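Local coordinates for putative uncharacterized protein (Ustilago maydis, PDB 4GNX), which binds single-stranded DNA as a subunit of replication protein A, probably the large one, through OB-fold domains, at residues 276-280 against 281-285; 425-429 against 430-434. One frame throughout, in Å; residues are numbered along the deposited sequence.

Interaction 1 (276-280 against 281-285); sequences VQVKD and ENLGM
The carboxylate of Glu281 is laid across the backbone carbonyl of Gln277, whose oxygen sits over one face of the group, 3.2 Å from Glu281 CD. From there the acid runs side by side with the Gln277 side chain, pointing the same way, its plane turned 44° from that of the amide. Over the same face, toward its OE2 end, lies the aliphatic stem of the glutamine, with Gln277 CB 3.5 Å from Glu281 OE2. The polar ends look elsewhere: Gln277 OE1 accepts from Thr274 N, while Glu281 OE1 has a long, weak ion pair with Arg273. Beneath these groups, Glu281 N gives an ordinary helical bond to Gln277 O (2.9 Å).

How a helix is brought to a close is exemplified by the next two residues, which build a Schellman motif. Asn282 leaves helical geometry with a positive phi of 56°, and this reversal turns two successive amides back into the last turn. Leu283 N reaches Val278 O at 3.3 Å, nearly along the C=O axis, and Asn282 N bonds to Lys279 O at 3.0 Å from above the carbonyl plane. The motif's customary apolar partnership accompanies them: Val278 and Leu283 cross at about a right angle. Val278 holds CG1 anti to its own N (chi1 177°), and that methyl meets Leu283 CD2 at 4.1 Å. Phe292 and Tyr419, from strands 290-310 and 414-426, pack on the same valine. Beyond Asn282 the chain bends once more in a type II beta turn, with Gly284 at its positive-phi position and Met285 N bonded to Asn282 O (3.2 Å). Asp290 OD1 accepts from the Gly284 amide, fastening this turn to the start of the following strand.

Interaction 2 (425-429 against 430-434); sequences APVDF and AKAGM
Asp428 receives two amide N-H groups from the first turn of helix 429-441, one on its side chain and one on its backbone. Asp428 holds CG anti to its backbone N (chi1 177°), which carries Asp428 OD1 to Lys431 N at 3.1 Å; the bond is almost straight at hydrogen, 172°, but the donor arrives from above the carboxylate plane. Asp428 O takes Ala432 N at 2.7 Å, and Phe429 O continues the helical pattern by accepting from Gly433 N at 2.8 Å. The lysine's amine does not complete the cap: its chain bends away to a salt bridge with Glu435, and Lys431 NZ stays 5.9 Å from Asp428 OD2. A negative charge at this helix start would probably be stabilised by the helix dipole. Just outside the cap, Val427 CG1 touches Ala432 CB at 3.9 Å. Phe429 directs its ring to Phe122 of a neighbouring subunit, and Ala430 packs on Asp92 of another. An N-cap aspartate with a hydrophobic staple across it is a standard helix beginning, here probably opening the large-subunit helix of the three-helix bundle that joins replication protein A.

Followed from the N terminus, the chain meets interaction 1 first, where helix 275-280 stops and turns toward strand 290-310. Interaction 2 comes after the five-stranded antiparallel sheet has been completed, where strand 414-426 gives way to helix 429-441. Each closes one tight local turn, and the two stand in series, neither nested nor crossed, with centres 25 Å apart. The sheet is their common ground: Val278 and Met285 touch strand 414-426, whereas Val427 and Ala432 rest on Arg295 of strand 290-310. One contact thus ends a helix at the entry to this domain and lies nearer the bound DNA; the other starts the helix that meets neighbouring subunits.

Interaction 1 (276-280 against 281-285)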
ATOM      1  N   VAL C 276      -0.568 -12.492  -7.099  1.00 35.70           N
ATOM      2  CA  VAL C 276      -1.328 -12.816  -8.280  1.00 37.07           C
ATOM      3  C   VAL C 276      -0.798 -12.015  -9.471  1.00 38.70           C
ATOM      4  O   VAL C 276      -0.673 -12.559 -10.572  1.00 40.48           O
ATOM      5  CB  VAL C 276      -2.841 -12.646  -8.090  1.00 36.38           C
ATOM      6  CG1 VAL C 276      -3.227 -11.184  -7.931  1.00 35.75           C
ATOM      7  CG2 VAL C 276      -3.572 -13.263  -9.266  1.00 38.26           C
ATOM      8  N   GLN C 277      -0.455 -10.745  -9.236  1.00 38.01           N
ATOM      9  CA  GLN C 277       0.068  -9.892 -10.304  1.00 40.28           C
ATOM     10  C   GLN C 277       1.378 -10.446 -10.835  1.00 42.65           C
ATOM     11  O   GLN C 277       1.543 -10.582 -12.046  1.00 45.44           O
ATOM     12  CB  GLN C 277       0.253  -8.459  -9.841  1.00 39.26           C
ATOM     13  CG  GLN C 277      -1.057  -7.736  -9.636  1.00 38.69           C
ATOM     14  CD  GLN C 277      -0.874  -6.362  -9.054  1.00 38.13           C
ATOM     15  OE1 GLN C 277      -0.113  -6.165  -8.108  1.00 37.95           O
ATOM     16  NE2 GLN C 277      -1.581  -5.398  -9.613  1.00 38.83           N
ATOM     17  N   VAL C 278       2.282 -10.811  -9.927  1.00 41.72           N
ATOM     18  CA  VAL C 278       3.573 -11.358 -10.310  1.00 43.22           C
ATOM     19  C   VAL C 278       3.424 -12.536 -11.253  1.00 45.29           C
ATOM     20  O   VAL C 278       4.059 -12.543 -12.312  1.00 49.42           O
ATOM     21  CB  VAL C 278       4.416 -11.765  -9.092  1.00 43.01           C
ATOM     22  CG1 VAL C 278       5.739 -12.391  -9.535  1.00 44.16           C
ATOM     23  CG2 VAL C 278       4.671 -10.550  -8.202  1.00 42.18           C
ATOM     24  N   LYS C 279       2.574 -13.503 -10.897  1.00 43.59           N
ATOM     25  CA  LYS C 279       2.303 -14.668 -11.757  1.00 44.67           C
ATOM     26  C   LYS C 279       1.519 -14.339 -13.037  1.00 47.10           C
ATOM     27  O   LYS C 279       1.878 -14.815 -14.107  1.00 48.74           O
ATOM     28  CB  LYS C 279       1.593 -15.759 -10.972  1.00 43.18           C
ATOM     29  CG  LYS C 279       2.414 -16.352  -9.842  1.00 41.79           C
ATOM     30  CD  LYS C 279       1.501 -16.692  -8.678  1.00 40.69           C
ATOM     31  CE  LYS C 279       2.116 -17.694  -7.719  1.00 39.89           C
ATOM     32  NZ  LYS C 279       2.243 -19.033  -8.346  1.00 42.30           N
ATOM     33  N   ASP C 280       0.468 -13.518 -12.928  1.00 48.01           N
ATOM     34  CA  ASP C 280      -0.373 -13.146 -14.083  1.00 51.77           C
ATOM     35  C   ASP C 280       0.401 -12.395 -15.149  1.00 55.18           C
ATOM     36  O   ASP C 280       0.098 -12.503 -16.333  1.00 58.73           O
ATOM     37  CB  ASP C 280      -1.557 -12.276 -13.664  1.00 51.91           C
ATOM     38  CG  ASP C 280      -2.686 -13.068 -13.012  1.00 53.32           C
ATOM     39  OD1 ASP C 280      -2.512 -14.294 -12.766  1.00 54.74           O
ATOM     40  OD2 ASP C 280      -3.757 -12.449 -12.749  1.00 52.39           O
ATOM     41  N   GLU C 281       1.394 -11.622 -14.723  1.00 55.27           N
ATOM     42  CA  GLU C 281       2.220 -10.853 -15.644  1.00 57.16           C
ATOM     43  C   GLU C 281       3.413 -11.649 -16.159  1.00 58.53           C
ATOM     44  O   GLU C 281       4.224 -11.121 -16.915  1.00 60.74           O
ATOM     45  CB  GLU C 281       2.688  -9.564 -14.980  1.00 56.13           C
ATOM     46  CG  GLU C 281       1.569  -8.603 -14.633  1.00 55.70           C
ATOM     47  CD  GLU C 281       1.904  -7.743 -13.425  1.00 55.47           C
ATOM     48  OE1 GLU C 281       3.073  -7.804 -12.968  1.00 54.99           O
ATOM     49  OE2 GLU C 281       0.995  -7.015 -12.927  1.00 54.64           O
ATOM     50  N   ASN C 282       3.509 -12.915 -15.756  1.00 57.89           N
ATOM     51  CA  ASN C 282       4.558 -13.817 -16.236  1.00 60.56           C
ATOM     52  C   ASN C 282       5.943 -13.249 -15.995  1.00 61.37           C
ATOM     53  O   ASN C 282       6.835 -13.398 -16.825  1.00 64.34           O
ATOM     54  CB  ASN C 282       4.379 -14.113 -17.724  1.00 63.96           C
ATOM     55  CG  ASN C 282       3.198 -15.018 -17.999  1.00 65.05           C
ATOM     56  OD1 ASN C 282       3.105 -16.113 -17.445  1.00 65.33           O
ATOM     57  ND2 ASN C 282       2.289 -14.570 -18.863  1.00 66.46           N
ATOM     58  N   LEU C 283       6.108 -12.582 -14.860  1.00 59.00           N
ATOM     59  CA  LEU C 283       7.355 -11.912 -14.542  1.00 59.60           C
ATOM     60  C   LEU C 283       8.499 -12.907 -14.432  1.00 61.99           C
ATOM     61  O   LEU C 283       8.396 -13.915 -13.725  1.00 59.93           O
ATOM     62  CB  LEU C 283       7.217 -11.096 -13.250  1.00 55.96           C
ATOM     63  CG  LEU C 283       6.827  -9.616 -13.351  1.00 55.46           C
ATOM     64  CD1 LEU C 283       5.863  -9.301 -14.481  1.00 57.32           C
ATOM     65  CD2 LEU C 283       6.242  -9.146 -12.040  1.00 52.44           C
ATOM     66  N   GLY C 284       9.578 -12.614 -15.158  1.00 66.04           N
ATOM     67  CA  GLY C 284      10.807 -13.390 -15.096  1.00 68.33           C
ATOM     68  C   GLY C 284      10.737 -14.637 -15.935  1.00 72.79           C
ATOM     69  O   GLY C 284      11.579 -15.519 -15.798  1.00 73.39           O
ATOM     70  N   MET C 285       9.728 -14.696 -16.804  1.00 76.99           N
ATOM     71  CA  MET C 285       9.523 -15.828 -17.707  1.00 80.87           C
ATOM     72  C   MET C 285      10.232 -15.628 -19.040  1.00 86.73           C
ATOM     73  O   MET C 285      10.351 -16.570 -19.809  1.00 93.75           O
ATOM     74  CB  MET C 285       8.032 -16.091 -17.944  1.00 81.70           C
ATOM     75  CG  MET C 285       7.224 -16.383 -16.683  1.00 79.52           C
ATOM     76  SD  MET C 285       6.978 -18.128 -16.298  1.00 81.83           S
ATOM     77  CE  MET C 285       6.008 -18.008 -14.793  1.00 77.23           C
TER

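Interaction 2 (425-429 against 430-434)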
ATOM      1  N   ALA C 425      12.623  -6.455   4.348  1.00 42.88           N
ATOM      2  CA  ALA C 425      12.495  -5.540   5.474  1.00 42.77           C
ATOM      3  C   ALA C 425      11.214  -5.871   6.214  1.00 39.87           C
ATOM      4  O   ALA C 425      10.225  -6.243   5.586  1.00 38.18           O
ATOM      5  CB  ALA C 425      12.484  -4.103   4.996  1.00 44.44           C
ATOM      6  N   PRO C 426      11.233  -5.765   7.553  1.00 39.89           N
ATOM      7  CA  PRO C 426      10.007  -6.016   8.327  1.00 37.87           C
ATOM      8  C   PRO C 426       9.014  -4.880   8.084  1.00 37.15           C
ATOM      9  O   PRO C 426       9.417  -3.730   7.980  1.00 38.78           O
ATOM     10  CB  PRO C 426      10.506  -6.010   9.767  1.00 38.81           C
ATOM     11  CG  PRO C 426      11.695  -5.102   9.731  1.00 41.56           C
ATOM     12  CD  PRO C 426      12.358  -5.342   8.409  1.00 41.57           C
ATOM     13  N   VAL C 427       7.738  -5.202   7.963  1.00 35.14           N
ATOM     14  CA  VAL C 427       6.722  -4.184   7.680  1.00 35.08           C
ATOM     15  C   VAL C 427       6.666  -3.045   8.707  1.00 37.48           C
ATOM     16  O   VAL C 427       6.675  -3.283   9.923  1.00 39.17           O
ATOM     17  CB  VAL C 427       5.321  -4.819   7.571  1.00 33.40           C
ATOM     18  CG1 VAL C 427       4.246  -3.738   7.435  1.00 33.72           C
ATOM     19  CG2 VAL C 427       5.263  -5.825   6.412  1.00 31.58           C
ATOM     20  N   ASP C 428       6.624  -1.812   8.205  1.00 38.66           N
ATOM     21  CA  ASP C 428       6.360  -0.636   9.037  1.00 40.55           C
ATOM     22  C   ASP C 428       4.839  -0.363   9.139  1.00 39.20           C
ATOM     23  O   ASP C 428       4.230   0.307   8.289  1.00 37.79           O
ATOM     24  CB  ASP C 428       7.103   0.575   8.494  1.00 42.96           C
ATOM     25  CG  ASP C 428       6.813   1.842   9.278  1.00 46.88           C
ATOM     26  OD1 ASP C 428       5.738   1.952   9.913  1.00 47.41           O
ATOM     27  OD2 ASP C 428       7.666   2.751   9.253  1.00 50.52           O
ATOM     28  N   PHE C 429       4.242  -0.876  10.205  1.00 39.28           N
ATOM     29  CA  PHE C 429       2.789  -0.929  10.306  1.00 38.79           C
ATOM     30  C   PHE C 429       2.106   0.407  10.178  1.00 39.83           C
ATOM     31  O   PHE C 429       1.127   0.516   9.451  1.00 39.03           O
ATOM     32  CB  PHE C 429       2.348  -1.669  11.569  1.00 39.15           C
ATOM     33  CG  PHE C 429       2.560  -3.149  11.479  1.00 37.54           C
ATOM     34  CD1 PHE C 429       3.389  -3.806  12.380  1.00 37.86           C
ATOM     35  CD2 PHE C 429       1.956  -3.877  10.454  1.00 35.38           C
ATOM     36  CE1 PHE C 429       3.582  -5.168  12.283  1.00 36.93           C
ATOM     37  CE2 PHE C 429       2.159  -5.239  10.336  1.00 34.64           C
ATOM     38  CZ  PHE C 429       2.974  -5.884  11.253  1.00 35.58           C
ATOM     39  N   ALA C 430       2.642   1.416  10.861  1.00 42.26           N
ATOM     40  CA  ALA C 430       2.128   2.779  10.787  1.00 44.62           C
ATOM     41  C   ALA C 430       2.024   3.296   9.352  1.00 45.82           C
ATOM     42  O   ALA C 430       0.977   3.785   8.910  1.00 45.47           O
ATOM     43  CB  ALA C 430       3.015   3.696  11.596  1.00 47.36           C
ATOM     44  N   LYS C 431       3.130   3.164   8.633  1.00 47.26           N
ATOM     45  CA  LYS C 431       3.254   3.657   7.288  1.00 47.83           C
ATOM     46  C   LYS C 431       2.501   2.753   6.262  1.00 43.90           C
ATOM     47  O   LYS C 431       1.759   3.260   5.399  1.00 43.68           O
ATOM     48  CB  LYS C 431       4.751   3.847   6.996  1.00 52.55           C
ATOM     49  CG  LYS C 431       5.089   4.086   5.549  1.00 56.65           C
ATOM     50  CD  LYS C 431       6.582   4.138   5.255  1.00 62.31           C
ATOM     51  CE  LYS C 431       7.033   2.988   4.340  1.00 63.91           C
ATOM     52  NZ  LYS C 431       5.942   2.188   3.673  1.00 61.29           N
ATOM     53  N   ALA C 432       2.659   1.432   6.350  1.00 40.23           N
ATOM     54  CA  ALA C 432       1.799   0.527   5.556  1.00 36.75           C
ATOM     55  C   ALA C 432       0.312   0.849   5.799  1.00 36.64           C
ATOM     56  O   ALA C 432      -0.512   0.776   4.886  1.00 35.81           O
ATOM     57  CB  ALA C 432       2.079  -0.921   5.879  1.00 33.83           C
ATOM     58  N   GLY C 433      -0.008   1.227   7.036  1.00 37.05           N
ATOM     59  CA  GLY C 433      -1.339   1.675   7.397  1.00 37.24           C
ATOM     60  C   GLY C 433      -1.835   2.876   6.619  1.00 38.51           C
ATOM     61  O   GLY C 433      -2.919   2.834   6.036  1.00 39.15           O
ATOM     62  N   MET C 434      -1.058   3.951   6.596  1.00 40.07           N
ATOM     63  CA  MET C 434      -1.489   5.154   5.886  1.00 41.44           C
ATOM     64  C   MET C 434      -1.662   4.897   4.394  1.00 39.71           C
ATOM     65  O   MET C 434      -2.579   5.437   3.775  1.00 38.93           O
ATOM     66  CB  MET C 434      -0.550   6.331   6.149  1.00 44.90           C
ATOM     67  CG  MET C 434      -0.622   6.874   7.570  1.00 48.18           C
ATOM     68  SD  MET C 434      -2.298   7.273   8.153  1.00 50.25           S
ATOM     69  CE  MET C 434      -2.875   8.466   6.947  1.00 50.20           C
TER